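Local coordinates for protein diguanylate cyclase TpbB (Pseudomonas aeruginosa, PDB 4IOB) that makes the second messenger cyclic-di-GMP by condensing two GTP molecules, through its magnesium-dependent catalytic GGDEF domain, at residues A105-S110 and V115-T120. Numbering follows the deposited sequence.
Sequences APIRLS and VSTSLT
I107 and V115 pair across a two-stranded antiparallel beta hairpin that precedes strand 119-126 of the GGDEF domain, an instance of a short hairpin closed by the two bonds of one hydrogen-bonded pair. The amide N of I107 donates to V115 O at 2.9 Å, and V115 N returns a bond to I107 O at 2.8 Å. Both side chains of the pair leave the same face of the hairpin, which lies against helices 38-45 and 47-62: I107, its CG1 beside the backbone N and opposite the carbonyl carbon (chi1 -66°), packs on V53, N56 and R60, V115 on L45. L109 joins them there, touching both L45 and T52. At the exposed margin P106, just before I107, lays its CB and CG beside OG of S116, just after V115, each 3.8 Å from that oxygen. Beyond the hairpin strand, the T117 side chain lies about 4 Å from that of S35, a magnesium-binding residue. A chi1 of 177° carries CG1 of V115 away from its own N and sets CG2 on the side of L109, whose extended chain (chi2 178°) reaches across; there CG2 of V115 meets CD1 of L109 at 3.5 Å.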
ATOM      1  N   ALA A 105      -8.218   9.252 -11.184  1.00 60.40           N
ATOM      2  CA  ALA A 105      -9.293   8.960 -12.123  1.00 57.81           C
ATOM      3  C   ALA A 105     -10.444   8.256 -11.412  1.00 57.94           C
ATOM      4  O   ALA A 105     -10.232   7.269 -10.707  1.00 59.84           O
ATOM      5  CB  ALA A 105      -8.779   8.111 -13.275  1.00 56.20           C
ATOM      6  N   PRO A 106     -11.671   8.767 -11.596  1.00 57.55           N
ATOM      7  CA  PRO A 106     -12.870   8.243 -10.943  1.00 55.61           C
ATOM      8  C   PRO A 106     -13.076   6.751 -11.190  1.00 53.15           C
ATOM      9  O   PRO A 106     -12.665   6.230 -12.227  1.00 52.05           O
ATOM     10  CB  PRO A 106     -14.000   9.043 -11.597  1.00 55.54           C
ATOM     11  CG  PRO A 106     -13.356  10.312 -12.035  1.00 56.56           C
ATOM     12  CD  PRO A 106     -11.968   9.926 -12.454  1.00 58.34           C
ATOM     13  N   ILE A 107     -13.714   6.077 -10.238  1.00 49.90           N
ATOM     14  CA  ILE A 107     -14.013   4.654 -10.366  1.00 48.82           C
ATOM     15  C   ILE A 107     -15.460   4.432 -10.798  1.00 49.08           C
ATOM     16  O   ILE A 107     -16.394   4.807 -10.089  1.00 48.14           O
ATOM     17  CB  ILE A 107     -13.763   3.899  -9.047  1.00 47.84           C
ATOM     18  CG1 ILE A 107     -12.273   3.906  -8.702  1.00 48.03           C
ATOM     19  CG2 ILE A 107     -14.281   2.472  -9.146  1.00 45.69           C
ATOM     20  CD1 ILE A 107     -11.938   3.157  -7.430  1.00 45.95           C
ATOM     21  N   ARG A 108     -15.634   3.820 -11.963  1.00 50.33           N
ATOM     22  CA  ARG A 108     -16.961   3.550 -12.501  1.00 51.60           C
ATOM     23  C   ARG A 108     -17.569   2.323 -11.833  1.00 53.32           C
ATOM     24  O   ARG A 108     -17.024   1.223 -11.925  1.00 57.08           O
ATOM     25  CB  ARG A 108     -16.878   3.326 -14.011  1.00 52.41           C
ATOM     26  CG  ARG A 108     -16.032   4.355 -14.744  1.00 52.51           C
ATOM     27  N   LEU A 109     -18.698   2.513 -11.157  1.00 52.87           N
ATOM     28  CA  LEU A 109     -19.383   1.405 -10.499  1.00 51.10           C
ATOM     29  C   LEU A 109     -20.157   0.556 -11.503  1.00 50.26           C
ATOM     30  O   LEU A 109     -20.158   0.844 -12.700  1.00 48.99           O
ATOM     31  CB  LEU A 109     -20.310   1.916  -9.394  1.00 51.81           C
ATOM     32  CG  LEU A 109     -19.616   2.481  -8.153  1.00 51.86           C
ATOM     33  CD1 LEU A 109     -20.637   3.001  -7.153  1.00 51.75           C
ATOM     34  CD2 LEU A 109     -18.722   1.430  -7.515  1.00 52.78           C
ATOM     35  N   SER A 110     -20.815  -0.487 -11.008  1.00 50.47           N
ATOM     36  CA  SER A 110     -21.514  -1.433 -11.872  1.00 51.58           C
ATOM     37  C   SER A 110     -22.786  -0.851 -12.484  1.00 52.78           C
ATOM     38  O   SER A 110     -23.296  -1.371 -13.476  1.00 51.00           O
ATOM     39  CB  SER A 110     -21.846  -2.714 -11.104  1.00 50.36           C
ATOM     40  OG  SER A 110     -20.667  -3.358 -10.655  1.00 54.84           O
ATOM     41  N   VAL A 115     -17.232   6.935  -8.447  1.00 49.49           N
ATOM     42  CA  VAL A 115     -16.745   7.133  -7.088  1.00 50.69           C
ATOM     43  C   VAL A 115     -15.273   7.534  -7.086  1.00 50.41           C
ATOM     44  O   VAL A 115     -14.409   6.764  -7.505  1.00 50.53           O
ATOM     45  CB  VAL A 115     -16.923   5.866  -6.230  1.00 50.34           C
ATOM     46  CG1 VAL A 115     -16.349   6.084  -4.839  1.00 49.95           C
ATOM     47  CG2 VAL A 115     -18.392   5.482  -6.153  1.00 52.76           C
ATOM     48  N   SER A 116     -14.998   8.745  -6.613  1.00 49.17           N
ATOM     49  CA  SER A 116     -13.632   9.245  -6.540  1.00 52.35           C
ATOM     50  C   SER A 116     -13.067   9.074  -5.135  1.00 53.15           C
ATOM     51  O   SER A 116     -13.646   9.554  -4.161  1.00 53.22           O
ATOM     52  CB  SER A 116     -13.574  10.715  -6.959  1.00 51.72           C
ATOM     53  OG  SER A 116     -13.978  10.875  -8.308  1.00 53.80           O
ATOM     54  N   THR A 117     -11.934   8.386  -5.037  1.00 53.57           N
ATOM     55  CA  THR A 117     -11.300   8.142  -3.748  1.00 55.20           C
ATOM     56  C   THR A 117      -9.805   8.430  -3.802  1.00 54.17           C
ATOM     57  O   THR A 117      -9.222   8.549  -4.878  1.00 53.66           O
ATOM     58  CB  THR A 117     -11.518   6.692  -3.276  1.00 57.11           C
ATOM     59  OG1 THR A 117     -10.998   5.785  -4.256  1.00 59.18           O
ATOM     60  CG2 THR A 117     -12.999   6.415  -3.070  1.00 56.38           C
ATOM     61  N   SER A 118      -9.191   8.541  -2.629  1.00 52.77           N
ATOM     62  CA  SER A 118      -7.759   8.793  -2.536  1.00 50.02           C
ATOM     63  C   SER A 118      -7.066   7.659  -1.794  1.00 47.95           C
ATOM     64  O   SER A 118      -7.705   6.901  -1.062  1.00 47.42           O
ATOM     65  CB  SER A 118      -7.496  10.123  -1.827  1.00 50.99           C
ATOM     66  OG  SER A 118      -8.117  11.196  -2.510  1.00 54.51           O
ATOM     67  N   LEU A 119      -5.758   7.542  -1.989  1.00 45.03           N
ATOM     68  CA  LEU A 119      -4.976   6.521  -1.306  1.00 43.59           C
ATOM     69  C   LEU A 119      -3.964   7.141  -0.350  1.00 43.69           C
ATOM     70  O   LEU A 119      -3.148   7.973  -0.746  1.00 45.08           O
ATOM     71  CB  LEU A 119      -4.261   5.619  -2.317  1.00 41.88           C
ATOM     72  CG  LEU A 119      -5.136   4.621  -3.078  1.00 41.76           C
ATOM     73  CD1 LEU A 119      -4.296   3.802  -4.044  1.00 41.91           C
ATOM     74  CD2 LEU A 119      -5.880   3.715  -2.109  1.00 41.58           C
ATOM     75  N   THR A 120      -4.029   6.734   0.913  1.00 39.80           N
ATOM     76  CA  THR A 120      -3.064   7.173   1.908  1.00 36.68           C
ATOM     77  C   THR A 120      -2.006   6.093   2.097  1.00 35.84           C
ATOM     78  O   THR A 120      -2.330   4.948   2.408  1.00 36.72           O
ATOM     79  CB  THR A 120      -3.739   7.471   3.258  1.00 36.52           C
ATOM     80  OG1 THR A 120      -4.730   8.490   3.083  1.00 37.22           O
ATOM     81  CG2 THR A 120      -2.711   7.939   4.277  1.00 36.51           C
TER